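Local coordinates for protein LST4 (Kluyveromyces lactis, PDB 4ZY8) that is probably involved in extracellular amino acid uptake and required for protein trafficking from the Golgi to the plasma membrane, represented here by its longin domain, at residues 13-18 with 30-35; 80-85 with 100-105; 86-91 with 127-132. All coordinates share one frame; numbering follows the deposited sequence.

Interaction 1: 13-18 with 30-35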
ATOM      1  N   LEU A  13      -0.705   3.757  -6.813  1.00 36.70           N
ATOM      2  CA  LEU A  13      -0.231   3.588  -5.447  1.00 32.66           C
ATOM      3  C   LEU A  13      -1.079   4.422  -4.495  1.00 37.27           C
ATOM      4  O   LEU A  13      -1.179   5.646  -4.650  1.00 36.01           O
ATOM      5  CB  LEU A  13       1.246   3.999  -5.340  1.00 27.69           C
ATOM      6  CG  LEU A  13       1.878   4.028  -3.944  1.00 33.23           C
ATOM      7  CD1 LEU A  13       1.958   2.607  -3.337  1.00 30.44           C
ATOM      8  CD2 LEU A  13       3.250   4.698  -3.949  1.00 31.22           C
ATOM      9  N   ILE A  14      -1.699   3.791  -3.526  1.00 31.50           N
ATOM     10  CA  ILE A  14      -2.410   4.482  -2.489  1.00 33.22           C
ATOM     11  C   ILE A  14      -1.814   4.264  -1.115  1.00 34.74           C
ATOM     12  O   ILE A  14      -1.696   3.169  -0.688  1.00 30.58           O
ATOM     13  CB  ILE A  14      -3.853   4.021  -2.456  1.00 38.97           C
ATOM     14  CG1 ILE A  14      -4.464   4.207  -3.809  1.00 40.78           C
ATOM     15  CG2 ILE A  14      -4.647   4.814  -1.466  1.00 33.56           C
ATOM     16  CD1 ILE A  14      -4.969   2.917  -4.366  1.00 48.21           C
ATOM     17  N   ILE A  15      -1.459   5.330  -0.424  1.00 27.94           N
ATOM     18  CA  ILE A  15      -1.076   5.226   0.975  1.00 28.99           C
ATOM     19  C   ILE A  15      -2.243   5.802   1.755  1.00 37.43           C
ATOM     20  O   ILE A  15      -2.637   6.939   1.519  1.00 35.03           O
ATOM     21  CB  ILE A  15       0.229   5.981   1.280  1.00 29.82           C
ATOM     22  CG1 ILE A  15       1.377   5.429   0.425  1.00 31.03           C
ATOM     23  CG2 ILE A  15       0.563   5.902   2.769  1.00 26.27           C
ATOM     24  CD1 ILE A  15       2.654   6.241   0.550  1.00 27.84           C
ATOM     25  N   SER A  16      -2.815   5.013   2.659  1.00 34.58           N
ATOM     26  CA  SER A  16      -3.959   5.475   3.435  1.00 35.78           C
ATOM     27  C   SER A  16      -3.852   5.000   4.865  1.00 41.43           C
ATOM     28  O   SER A  16      -3.039   4.105   5.171  1.00 37.89           O
ATOM     29  CB  SER A  16      -5.268   4.990   2.814  1.00 42.48           C
ATOM     30  OG  SER A  16      -5.305   3.572   2.673  1.00 42.71           O
ATOM     31  N   GLN A  17      -4.667   5.588   5.745  1.00 36.47           N
ATOM     32  CA  GLN A  17      -4.724   5.126   7.136  1.00 42.03           C
ATOM     33  C   GLN A  17      -6.083   5.290   7.847  1.00 43.78           C
ATOM     34  O   GLN A  17      -6.903   6.113   7.438  1.00 43.94           O
ATOM     35  CB  GLN A  17      -3.622   5.834   7.925  1.00 39.94           C
ATOM     36  CG  GLN A  17      -3.806   7.312   8.082  1.00 44.55           C
ATOM     37  CD  GLN A  17      -2.768   7.926   9.006  1.00 49.74           C
ATOM     38  OE1 GLN A  17      -2.065   8.861   8.626  1.00 52.07           O
ATOM     39  NE2 GLN A  17      -2.685   7.421  10.233  1.00 49.89           N
ATOM     40  N   GLU A  18      -6.311   4.482   8.891  1.00 46.42           N
ATOM     41  CA  GLU A  18      -7.494   4.605   9.754  1.00 48.41           C
ATOM     42  C   GLU A  18      -7.339   5.709  10.782  1.00 53.26           C
ATOM     43  O   GLU A  18      -6.225   6.024  11.196  1.00 54.34           O
ATOM     44  CB  GLU A  18      -7.789   3.301  10.497  1.00 50.32           C
ATOM     45  CG  GLU A  18      -8.310   2.146   9.654  1.00 53.30           C
ATOM     46  CD  GLU A  18      -8.503   0.878  10.485  1.00 60.11           C
ATOM     47  OE1 GLU A  18      -7.729   0.664  11.456  1.00 50.90           O
ATOM     48  OE2 GLU A  18      -9.429   0.096  10.166  1.00 63.82           O
ATOM     49  N   VAL A  30      -6.853   9.381   2.900  1.00 45.60           N
ATOM     50  CA  VAL A  30      -5.889   9.110   1.846  1.00 43.17           C
ATOM     51  C   VAL A  30      -4.713  10.086   1.902  1.00 47.62           C
ATOM     52  O   VAL A  30      -4.888  11.302   1.783  1.00 49.11           O
ATOM     53  CB  VAL A  30      -6.547   9.174   0.473  1.00 50.85           C
ATOM     54  CG1 VAL A  30      -5.514   8.952  -0.619  1.00 48.47           C
ATOM     55  CG2 VAL A  30      -7.640   8.119   0.376  1.00 51.02           C
ATOM     56  N   VAL A  31      -3.512   9.532   2.056  1.00 39.97           N
ATOM     57  CA  VAL A  31      -2.278  10.297   2.228  1.00 36.25           C
ATOM     58  C   VAL A  31      -1.619  10.544   0.873  1.00 42.02           C
ATOM     59  O   VAL A  31      -1.075  11.623   0.604  1.00 44.69           O
ATOM     60  CB  VAL A  31      -1.294   9.554   3.152  1.00 42.13           C
ATOM     61  CG1 VAL A  31       0.065  10.258   3.188  1.00 40.96           C
ATOM     62  CG2 VAL A  31      -1.880   9.442   4.561  1.00 45.48           C
ATOM     63  N   LEU A  32      -1.626   9.511   0.040  1.00 40.13           N
ATOM     64  CA  LEU A  32      -1.093   9.615  -1.313  1.00 40.97           C
ATOM     65  C   LEU A  32      -1.971   8.802  -2.246  1.00 34.74           C
ATOM     66  O   LEU A  32      -2.391   7.701  -1.902  1.00 37.88           O
ATOM     67  CB  LEU A  32       0.362   9.129  -1.380  1.00 39.12           C
ATOM     68  CG  LEU A  32       0.994   9.086  -2.782  1.00 38.75           C
ATOM     69  CD1 LEU A  32       2.459   9.467  -2.719  1.00 41.24           C
ATOM     70  CD2 LEU A  32       0.873   7.707  -3.389  1.00 37.50           C
ATOM     71  N   ASP A  33      -2.227   9.323  -3.417  1.00 39.56           N
ATOM     72  CA  ASP A  33      -2.876   8.583  -4.447  1.00 38.33           C
ATOM     73  C   ASP A  33      -2.232   8.943  -5.742  1.00 42.96           C
ATOM     74  O   ASP A  33      -2.405  10.017  -6.232  1.00 42.71           O
ATOM     75  CB  ASP A  33      -4.340   8.913  -4.467  1.00 45.39           C
ATOM     76  CG  ASP A  33      -5.094   8.119  -5.470  1.00 53.82           C
ATOM     77  OD1 ASP A  33      -4.499   7.321  -6.201  1.00 47.77           O
ATOM     78  OD2 ASP A  33      -6.301   8.303  -5.536  1.00 56.08           O
ATOM     79  N   HIS A  34      -1.464   8.025  -6.280  1.00 37.76           N
ATOM     80  CA  HIS A  34      -0.630   8.288  -7.434  1.00 37.11           C
ATOM     81  C   HIS A  34      -0.858   7.249  -8.511  1.00 39.32           C
ATOM     82  O   HIS A  34      -0.581   6.058  -8.310  1.00 44.52           O
ATOM     83  CB  HIS A  34       0.853   8.318  -7.018  1.00 35.95           C
ATOM     84  CG  HIS A  34       1.807   8.458  -8.170  1.00 35.66           C
ATOM     85  ND1 HIS A  34       2.108   7.412  -9.021  1.00 41.71           N
ATOM     86  CD2 HIS A  34       2.532   9.513  -8.598  1.00 38.39           C
ATOM     87  CE1 HIS A  34       2.979   7.819  -9.925  1.00 39.87           C
ATOM     88  NE2 HIS A  34       3.255   9.095  -9.696  1.00 41.80           N
ATOM     89  N   SER A  35      -1.351   7.694  -9.644  1.00 41.70           N
ATOM     90  CA  SER A  35      -1.470   6.849 -10.807  1.00 48.47           C
ATOM     91  C   SER A  35      -0.395   7.192 -11.786  1.00 50.09           C
ATOM     92  O   SER A  35      -0.073   8.329 -11.985  1.00 46.47           O
ATOM     93  CB  SER A  35      -2.804   7.023 -11.486  1.00 48.86           C
ATOM     94  OG  SER A  35      -3.859   6.738 -10.618  1.00 56.85           O
TER
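Leu32 lies against Leu13 and Ile15. Its CB meets Ile15 CB at 4.1 Å, the two residues being partners in an antiparallel hydrogen-bonded pair. With chi1 at 175°, CG is anti to the backbone N, and the branch is carried along the sheet toward Leu13. There CD2 reaches the carbonyl as well as the side chain: it sits 3.2 Å from Leu13 O and 3.9 Å from Leu13 CG. Beyond the two segments, Leu32 also touches Trp144 and Val152, so helix 150-166 packs on the face that bears Leu13, Ile15 and Leu32.

The strands form the first beta hairpin of the longin domain, 12-17 with the edge strand 29-35, and a classic beta bulge interrupts their pairing. Two residues, Val31 and Leu32, stand across from the single Ile15, whose carbonyl oxygen takes two N-H groups: Val31 N at 2.8 Å and Leu32 N at 3.1 Å, the latter in the carbonyl plane on a lone pair. Ile15 N in turn donates to Leu32 O. Past the bulge the register slips by one, which sets Ser16 opposite Val30. Val31 CB packs on Ile15 CG2 at 4.1 Å.

On the other face Ile14 and Asp33 run side by side, Ile14 CG1 lying 3.9 Å from Asp33 OD1. That carboxylate is held by a salt bridge to Arg12 through OD2, and helix 47-55 covers Ile14 through Leu50. At the far end, Leu13 N donates a hydrogen bond of 2.7 Å to His34 O, nearly straight at 166°.

Interaction 2: 80-85 with 100-105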
ATOM      1  N   VAL A  80      -5.291  -6.322 -10.160  1.00 45.28           N
ATOM      2  CA  VAL A  80      -4.910  -6.970  -8.919  1.00 40.21           C
ATOM      3  C   VAL A  80      -4.455  -5.901  -7.935  1.00 39.07           C
ATOM      4  O   VAL A  80      -3.752  -4.976  -8.315  1.00 35.76           O
ATOM      5  CB  VAL A  80      -3.803  -8.028  -9.166  1.00 41.20           C
ATOM      6  CG1 VAL A  80      -2.810  -8.052  -8.048  1.00 44.36           C
ATOM      7  CG2 VAL A  80      -4.431  -9.393  -9.371  1.00 44.01           C
ATOM      8  N   LEU A  81      -4.911  -6.002  -6.690  1.00 35.71           N
ATOM      9  CA  LEU A  81      -4.559  -5.047  -5.646  1.00 40.17           C
ATOM     10  C   LEU A  81      -3.722  -5.731  -4.574  1.00 38.08           C
ATOM     11  O   LEU A  81      -4.186  -6.703  -3.971  1.00 36.12           O
ATOM     12  CB  LEU A  81      -5.833  -4.431  -5.036  1.00 40.90           C
ATOM     13  CG  LEU A  81      -5.721  -3.432  -3.878  1.00 46.47           C
ATOM     14  CD1 LEU A  81      -5.159  -2.105  -4.359  1.00 41.54           C
ATOM     15  CD2 LEU A  81      -7.088  -3.202  -3.215  1.00 45.44           C
ATOM     16  N   PHE A  82      -2.486  -5.278  -4.355  1.00 31.09           N
ATOM     17  CA  PHE A  82      -1.724  -5.835  -3.244  1.00 33.44           C
ATOM     18  C   PHE A  82      -1.449  -4.781  -2.179  1.00 33.23           C
ATOM     19  O   PHE A  82      -1.064  -3.651  -2.473  1.00 31.28           O
ATOM     20  CB  PHE A  82      -0.430  -6.532  -3.714  1.00 29.03           C
ATOM     21  CG  PHE A  82       0.564  -5.655  -4.464  1.00 31.59           C
ATOM     22  CD1 PHE A  82       1.674  -5.131  -3.816  1.00 30.22           C
ATOM     23  CD2 PHE A  82       0.430  -5.423  -5.823  1.00 33.78           C
ATOM     24  CE1 PHE A  82       2.622  -4.362  -4.504  1.00 28.82           C
ATOM     25  CE2 PHE A  82       1.372  -4.659  -6.529  1.00 28.80           C
ATOM     26  CZ  PHE A  82       2.470  -4.134  -5.864  1.00 26.75           C
ATOM     27  N   THR A  83      -1.687  -5.177  -0.936  1.00 28.61           N
ATOM     28  CA  THR A  83      -1.703  -4.261   0.196  1.00 33.87           C
ATOM     29  C   THR A  83      -0.835  -4.728   1.358  1.00 32.51           C
ATOM     30  O   THR A  83      -0.985  -5.843   1.840  1.00 39.05           O
ATOM     31  CB  THR A  83      -3.155  -4.086   0.740  1.00 36.47           C
ATOM     32  OG1 THR A  83      -3.972  -3.480  -0.257  1.00 36.91           O
ATOM     33  CG2 THR A  83      -3.173  -3.202   1.996  1.00 39.31           C
ATOM     34  N   ARG A  84       0.040  -3.851   1.824  1.00 32.81           N
ATOM     35  CA  ARG A  84       0.727  -4.033   3.097  1.00 30.49           C
ATOM     36  C   ARG A  84      -0.002  -3.210   4.143  1.00 34.30           C
ATOM     37  O   ARG A  84      -0.105  -1.988   4.012  1.00 29.66           O
ATOM     38  CB  ARG A  84       2.190  -3.590   2.993  1.00 27.93           C
ATOM     39  CG  ARG A  84       2.909  -3.311   4.333  1.00 35.70           C
ATOM     40  CD  ARG A  84       3.138  -4.577   5.175  1.00 35.16           C
ATOM     41  NE  ARG A  84       3.829  -5.643   4.423  1.00 28.56           N
ATOM     42  CZ  ARG A  84       5.137  -5.887   4.434  1.00 29.32           C
ATOM     43  NH1 ARG A  84       5.973  -5.142   5.157  1.00 29.66           N
ATOM     44  NH2 ARG A  84       5.610  -6.897   3.708  1.00 29.17           N
ATOM     45  N   ILE A  85      -0.490  -3.850   5.197  1.00 31.31           N
ATOM     46  CA  ILE A  85      -1.198  -3.093   6.214  1.00 30.90           C
ATOM     47  C   ILE A  85      -0.499  -3.361   7.553  1.00 32.39           C
ATOM     48  O   ILE A  85      -0.078  -4.472   7.815  1.00 35.27           O
ATOM     49  CB  ILE A  85      -2.713  -3.451   6.212  1.00 39.85           C
ATOM     50  CG1 ILE A  85      -3.531  -2.508   7.082  1.00 46.22           C
ATOM     51  CG2 ILE A  85      -2.964  -4.921   6.540  1.00 41.35           C
ATOM     52  CD1 ILE A  85      -5.004  -2.566   6.730  1.00 47.42           C
ATOM     53  N   CYS A 100      -1.353  -1.167  -3.805  1.00 29.07           N
ATOM     54  CA  CYS A 100      -0.984  -0.933  -5.181  1.00 28.67           C
ATOM     55  C   CYS A 100      -1.887  -1.698  -6.145  1.00 32.82           C
ATOM     56  O   CYS A 100      -2.124  -2.889  -5.957  1.00 37.13           O
ATOM     57  CB  CYS A 100       0.482  -1.315  -5.399  1.00 36.95           C
ATOM     58  SG  CYS A 100       1.129  -0.886  -7.052  1.00 38.67           S
ATOM     59  N   CYS A 101      -2.405  -0.999  -7.156  1.00 36.40           N
ATOM     60  CA  CYS A 101      -3.176  -1.638  -8.228  1.00 35.99           C
ATOM     61  C   CYS A 101      -2.293  -1.868  -9.445  1.00 39.00           C
ATOM     62  O   CYS A 101      -1.603  -0.956  -9.886  1.00 37.27           O
ATOM     63  CB  CYS A 101      -4.379  -0.783  -8.648  1.00 38.51           C
ATOM     64  SG  CYS A 101      -5.411  -0.176  -7.312  1.00 47.23           S
ATOM     65  N   VAL A 102      -2.349  -3.056 -10.000  1.00 38.16           N
ATOM     66  CA  VAL A 102      -1.741  -3.371 -11.271  1.00 41.42           C
ATOM     67  C   VAL A 102      -2.683  -4.250 -12.094  1.00 41.37           C
ATOM     68  O   VAL A 102      -3.624  -4.786 -11.583  1.00 36.91           O
ATOM     69  CB  VAL A 102      -0.390  -4.097 -11.109  1.00 38.17           C
ATOM     70  CG1 VAL A 102       0.663  -3.172 -10.564  1.00 33.90           C
ATOM     71  CG2 VAL A 102      -0.523  -5.317 -10.230  1.00 32.69           C
ATOM     72  N   THR A 103      -2.390  -4.399 -13.370  1.00 37.39           N
ATOM     73  CA  THR A 103      -3.140  -5.277 -14.255  1.00 38.43           C
ATOM     74  C   THR A 103      -3.116  -6.722 -13.754  1.00 45.44           C
ATOM     75  O   THR A 103      -2.072  -7.195 -13.303  1.00 38.64           O
ATOM     76  CB  THR A 103      -2.543  -5.243 -15.669  1.00 46.91           C
ATOM     77  OG1 THR A 103      -2.414  -3.880 -16.100  1.00 52.01           O
ATOM     78  CG2 THR A 103      -3.418  -6.020 -16.631  1.00 53.27           C
ATOM     79  N   ASP A 104      -4.235  -7.400 -13.838  1.00 43.92           N
ATOM     80  CA  ASP A 104      -4.317  -8.716 -13.285  1.00 47.06           C
ATOM     81  C   ASP A 104      -3.387  -9.729 -13.936  1.00 50.65           C
ATOM     82  O   ASP A 104      -3.137 -10.759 -13.387  1.00 50.52           O
ATOM     83  CB  ASP A 104      -5.754  -9.208 -13.225  1.00 52.07           C
ATOM     84  CG  ASP A 104      -6.381  -9.346 -14.572  1.00 61.24           C
ATOM     85  OD1 ASP A 104      -5.695  -9.255 -15.582  1.00 58.79           O
ATOM     86  OD2 ASP A 104      -7.579  -9.561 -14.623  1.00 61.77           O
ATOM     87  N   ASP A 105      -2.826  -9.399 -15.083  1.00 50.12           N
ATOM     88  CA  ASP A 105      -1.910 -10.327 -15.705  1.00 49.50           C
ATOM     89  C   ASP A 105      -0.475 -10.213 -15.245  1.00 48.05           C
ATOM     90  O   ASP A 105       0.379 -10.904 -15.731  1.00 45.77           O
ATOM     91  CB  ASP A 105      -2.005 -10.290 -17.218  1.00 58.67           C
ATOM     92  CG  ASP A 105      -1.758  -8.957 -17.779  1.00 63.67           C
ATOM     93  OD1 ASP A 105      -1.224  -8.103 -17.082  1.00 68.40           O
ATOM     94  OD2 ASP A 105      -2.095  -8.760 -18.947  1.00 73.86           O
TER
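Phe82 lays one face of its ring over Cys100. CB of the cysteine stands 3.7 Å from the centroid of the Phe82 ring and 22° off its normal, a CH-pi contact displaced toward the rim, with Phe82 CZ the nearest ring atom to Cys100 CB at 3.5 Å. The sulfur approaches the same ring obliquely, Cys100 SG lying 4.5 Å from the centroid of Phe82. With chi1 at 60°, CG sits between the backbone N and the carbonyl carbon, and the ring leans over the neighbouring strand. Val102 CG2 comes to the ring edge near its plane, 4.2 Å from Phe82 CE2.

Beneath the side chains, strand 79-87 and the central strand 95-103 make an antiparallel hairpin inside the longin sheet. Val80 pairs with Val102 and Phe82 with Cys100, each pair tied by two backbone hydrogen bonds; Val80 N to Val102 O is the shortest of the four at 2.7 Å. Leu81 and Cys101 form the non-hydrogen-bonded pair between them and point to the opposite face, where Leu81 CD1 meets Cys101 SG at 3.5 Å and Leu50 and Tyr53 of helix 47-55 pack on Leu81. Phe159 of helix 150-166 touches both Phe82 and Cys100 on the first face. Where the strand gives way to a 3-10 turn, Val80 CG2 rests 4.0 Å from Asp104 CA.

Between residues 80-85 and 100-105 the hydrogen bonds all run backbone to backbone, while carbon, sulfur and an aromatic face meet on both sides, an apolar chemistry suited to a sheet sandwiched between helices.

Interaction 3: 86-91 with 127-132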
ATOM      1  N   PHE A  86      -0.275  -2.319   8.343  1.00 26.97           N
ATOM      2  CA  PHE A  86       0.479  -2.444   9.591  1.00 31.56           C
ATOM      3  C   PHE A  86       0.012  -1.444  10.628  1.00 33.86           C
ATOM      4  O   PHE A  86      -0.667  -0.472  10.298  1.00 29.37           O
ATOM      5  CB  PHE A  86       1.983  -2.261   9.353  1.00 36.83           C
ATOM      6  CG  PHE A  86       2.343  -0.962   8.680  1.00 34.68           C
ATOM      7  CD1 PHE A  86       2.293  -0.849   7.302  1.00 33.85           C
ATOM      8  CD2 PHE A  86       2.764   0.128   9.425  1.00 30.84           C
ATOM      9  CE1 PHE A  86       2.623   0.346   6.669  1.00 31.52           C
ATOM     10  CE2 PHE A  86       3.100   1.324   8.806  1.00 32.75           C
ATOM     11  CZ  PHE A  86       3.026   1.430   7.416  1.00 32.09           C
ATOM     12  N   TYR A  87       0.400  -1.662  11.866  1.00 33.67           N
ATOM     13  CA  TYR A  87       0.055  -0.794  12.966  1.00 39.35           C
ATOM     14  C   TYR A  87       1.200   0.134  13.341  1.00 39.09           C
ATOM     15  O   TYR A  87       2.336  -0.232  13.216  1.00 40.65           O
ATOM     16  CB  TYR A  87      -0.333  -1.636  14.174  1.00 41.65           C
ATOM     17  CG  TYR A  87      -1.583  -2.436  13.991  1.00 43.99           C
ATOM     18  CD1 TYR A  87      -1.544  -3.687  13.438  1.00 42.19           C
ATOM     19  CD2 TYR A  87      -2.804  -1.935  14.372  1.00 41.63           C
ATOM     20  CE1 TYR A  87      -2.676  -4.409  13.256  1.00 46.28           C
ATOM     21  CE2 TYR A  87      -3.947  -2.657  14.201  1.00 40.65           C
ATOM     22  CZ  TYR A  87      -3.878  -3.899  13.641  1.00 48.27           C
ATOM     23  OH  TYR A  87      -5.001  -4.626  13.469  1.00 41.16           O
ATOM     24  N   LEU A  88       0.897   1.316  13.851  1.00 38.36           N
ATOM     25  CA  LEU A  88       1.944   2.228  14.267  1.00 41.16           C
ATOM     26  C   LEU A  88       2.823   1.617  15.313  1.00 47.85           C
ATOM     27  O   LEU A  88       3.996   1.800  15.305  1.00 51.01           O
ATOM     28  CB  LEU A  88       1.388   3.549  14.758  1.00 46.80           C
ATOM     29  CG  LEU A  88       2.287   4.393  15.676  1.00 57.60           C
ATOM     30  CD1 LEU A  88       3.735   4.489  15.256  1.00 43.18           C
ATOM     31  CD2 LEU A  88       1.719   5.755  15.976  1.00 49.56           C
ATOM     32  N   ASN A  89       2.227   0.904  16.235  1.00 46.16           N
ATOM     33  CA  ASN A  89       2.972   0.261  17.289  1.00 42.88           C
ATOM     34  C   ASN A  89       2.099  -0.759  18.005  1.00 41.04           C
ATOM     35  O   ASN A  89       0.942  -0.961  17.636  1.00 41.81           O
ATOM     36  CB  ASN A  89       3.504   1.306  18.283  1.00 47.55           C
ATOM     37  CG  ASN A  89       2.416   2.241  18.798  1.00 55.00           C
ATOM     38  OD1 ASN A  89       1.470   1.796  19.444  1.00 53.48           O
ATOM     39  ND2 ASN A  89       2.556   3.544  18.526  1.00 50.77           N
ATOM     40  N   GLU A  90       2.672  -1.400  19.017  1.00 41.44           N
ATOM     41  CA  GLU A  90       2.006  -2.448  19.786  1.00 47.40           C
ATOM     42  C   GLU A  90       0.701  -1.964  20.390  1.00 43.39           C
ATOM     43  O   GLU A  90      -0.304  -2.684  20.428  1.00 44.11           O
ATOM     44  CB  GLU A  90       2.909  -2.898  20.932  1.00 52.21           C
ATOM     45  N   LYS A  91       0.730  -0.723  20.855  1.00 42.19           N
ATOM     46  CA  LYS A  91      -0.374  -0.172  21.610  1.00 44.10           C
ATOM     47  C   LYS A  91      -1.486   0.343  20.719  1.00 44.17           C
ATOM     48  O   LYS A  91      -2.601   0.551  21.183  1.00 49.78           O
ATOM     49  CB  LYS A  91       0.136   0.955  22.515  1.00 40.43           C
ATOM     50  N   THR A 127       9.889   3.230   6.654  1.00 23.48           N
ATOM     51  CA  THR A 127      10.040   4.648   6.317  1.00 28.53           C
ATOM     52  C   THR A 127       8.888   5.495   6.886  1.00 29.11           C
ATOM     53  O   THR A 127       9.100   6.559   7.495  1.00 28.81           O
ATOM     54  CB  THR A 127      10.143   4.826   4.794  1.00 30.22           C
ATOM     55  OG1 THR A 127      11.340   4.184   4.329  1.00 26.84           O
ATOM     56  CG2 THR A 127      10.207   6.320   4.417  1.00 32.47           C
ATOM     57  N   LEU A 128       7.676   5.009   6.688  1.00 25.12           N
ATOM     58  CA  LEU A 128       6.486   5.695   7.186  1.00 29.83           C
ATOM     59  C   LEU A 128       6.459   5.690   8.726  1.00 33.01           C
ATOM     60  O   LEU A 128       6.050   6.669   9.351  1.00 28.39           O
ATOM     61  CB  LEU A 128       5.231   5.059   6.615  1.00 25.12           C
ATOM     62  CG  LEU A 128       5.059   5.182   5.093  1.00 26.95           C
ATOM     63  CD1 LEU A 128       3.763   4.529   4.617  1.00 25.99           C
ATOM     64  CD2 LEU A 128       5.153   6.632   4.588  1.00 31.01           C
ATOM     65  N   LEU A 129       6.900   4.586   9.338  1.00 33.42           N
ATOM     66  CA  LEU A 129       6.958   4.522  10.800  1.00 34.06           C
ATOM     67  C   LEU A 129       7.954   5.517  11.380  1.00 33.18           C
ATOM     68  O   LEU A 129       7.701   6.117  12.416  1.00 38.18           O
ATOM     69  CB  LEU A 129       7.309   3.101  11.278  1.00 30.83           C
ATOM     70  CG  LEU A 129       6.192   2.075  11.063  1.00 32.04           C
ATOM     71  CD1 LEU A 129       6.642   0.657  11.473  1.00 37.91           C
ATOM     72  CD2 LEU A 129       4.939   2.516  11.837  1.00 32.98           C
ATOM     73  N   LYS A 130       9.070   5.719  10.694  1.00 28.54           N
ATOM     74  CA  LYS A 130      10.060   6.698  11.133  1.00 35.62           C
ATOM     75  C   LYS A 130       9.539   8.130  11.065  1.00 39.47           C
ATOM     76  O   LYS A 130       9.944   8.976  11.874  1.00 34.40           O
ATOM     77  CB  LYS A 130      11.350   6.559  10.323  1.00 28.28           C
ATOM     78  CG  LYS A 130      12.184   5.371  10.761  1.00 36.44           C
ATOM     79  CD  LYS A 130      12.877   5.682  12.084  1.00 37.23           C
ATOM     80  CE  LYS A 130      13.734   4.521  12.555  1.00 37.69           C
ATOM     81  NZ  LYS A 130      14.017   4.630  14.023  1.00 38.99           N
ATOM     82  N   TYR A 131       8.689   8.422  10.090  1.00 34.66           N
ATOM     83  CA  TYR A 131       8.027   9.705  10.007  1.00 39.60           C
ATOM     84  C   TYR A 131       7.209   9.939  11.251  1.00 41.03           C
ATOM     85  O   TYR A 131       7.244  10.990  11.815  1.00 40.23           O
ATOM     86  CB  TYR A 131       7.136   9.831   8.769  1.00 36.55           C
ATOM     87  CG  TYR A 131       6.282  11.067   8.811  1.00 41.18           C
ATOM     88  CD1 TYR A 131       6.719  12.249   8.280  1.00 49.14           C
ATOM     89  CD2 TYR A 131       5.091  11.065   9.477  1.00 44.46           C
ATOM     90  CE1 TYR A 131       5.957  13.383   8.360  1.00 51.33           C
ATOM     91  CE2 TYR A 131       4.325  12.178   9.553  1.00 49.63           C
ATOM     92  CZ  TYR A 131       4.768  13.333   8.995  1.00 53.04           C
ATOM     93  OH  TYR A 131       4.013  14.430   9.076  1.00 51.09           O
ATOM     94  N   LEU A 132       6.462   8.937  11.639  1.00 37.57           N
ATOM     95  CA  LEU A 132       5.599   9.042  12.814  1.00 40.51           C
ATOM     96  C   LEU A 132       6.420   9.289  14.078  1.00 47.46           C
ATOM     97  O   LEU A 132       6.016  10.072  14.940  1.00 51.99           O
ATOM     98  CB  LEU A 132       4.738   7.788  12.950  1.00 36.90           C
ATOM     99  CG  LEU A 132       3.782   7.676  11.764  1.00 41.74           C
ATOM    100  CD1 LEU A 132       2.968   6.420  11.829  1.00 42.86           C
ATOM    101  CD2 LEU A 132       2.872   8.891  11.731  1.00 48.02           C
TER
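Helix 114-134 of the longin domain meets strand 79-87 and the loop after it through Leu129, Phe86 and Leu88. Leu129 is the residue that both parts of segment 86-91 share. Its CD2 lies 3.7 Å from Phe86 CE2, beside the ring edge and near the ring plane, the two side chains running antiparallel alongside each other. The same methyl, Leu129 CD2, is also 3.7 Å from Leu88 O. A second leucine, Leu128, brings its CD1 to the Phe86 edge as well, 4.2 Å from CZ. Further along, Leu88 has CG anti to the backbone N (chi1 159°), and a chi2 of 44° then directs CD1 to the helix; it lies 4.0 Å from Leu132 CD1 and 4.1 Å from Leu129 CD2.

Strand 95-103 adds to this patch, Ile96 touching Phe86 and Leu132, and Ile98 touching Leu128. Val155 of helix 150-166 also packs on Leu128.

Since the segments meet through methyl groups, a ring edge and backbone carbonyls without hydrogen bonds, the fit depends on shape and burial of apolar surface rather than on directed polar bonds.

Overall arrangement
All three contacts belong to one longin domain built on a five-stranded antiparallel sheet. Interaction 1 comes first along the chain and closes before the other two open; interactions 2 and 3 then alternate their segments, both using strand 79-87. Strands 12-17 and 95-103 are neighbours, so the hairpins of interactions 1 and 2, about 13 Å apart between centres, join side by side, with Ile14 CD1 4.3 Å from Cys101 SG. Interaction 3 lies about 22 Å from interaction 2, across the chain's centre, and about 16 Å from interaction 1, which it touches through Leu128. Together they tie two hairpins and helix 114-134 into one compact domain.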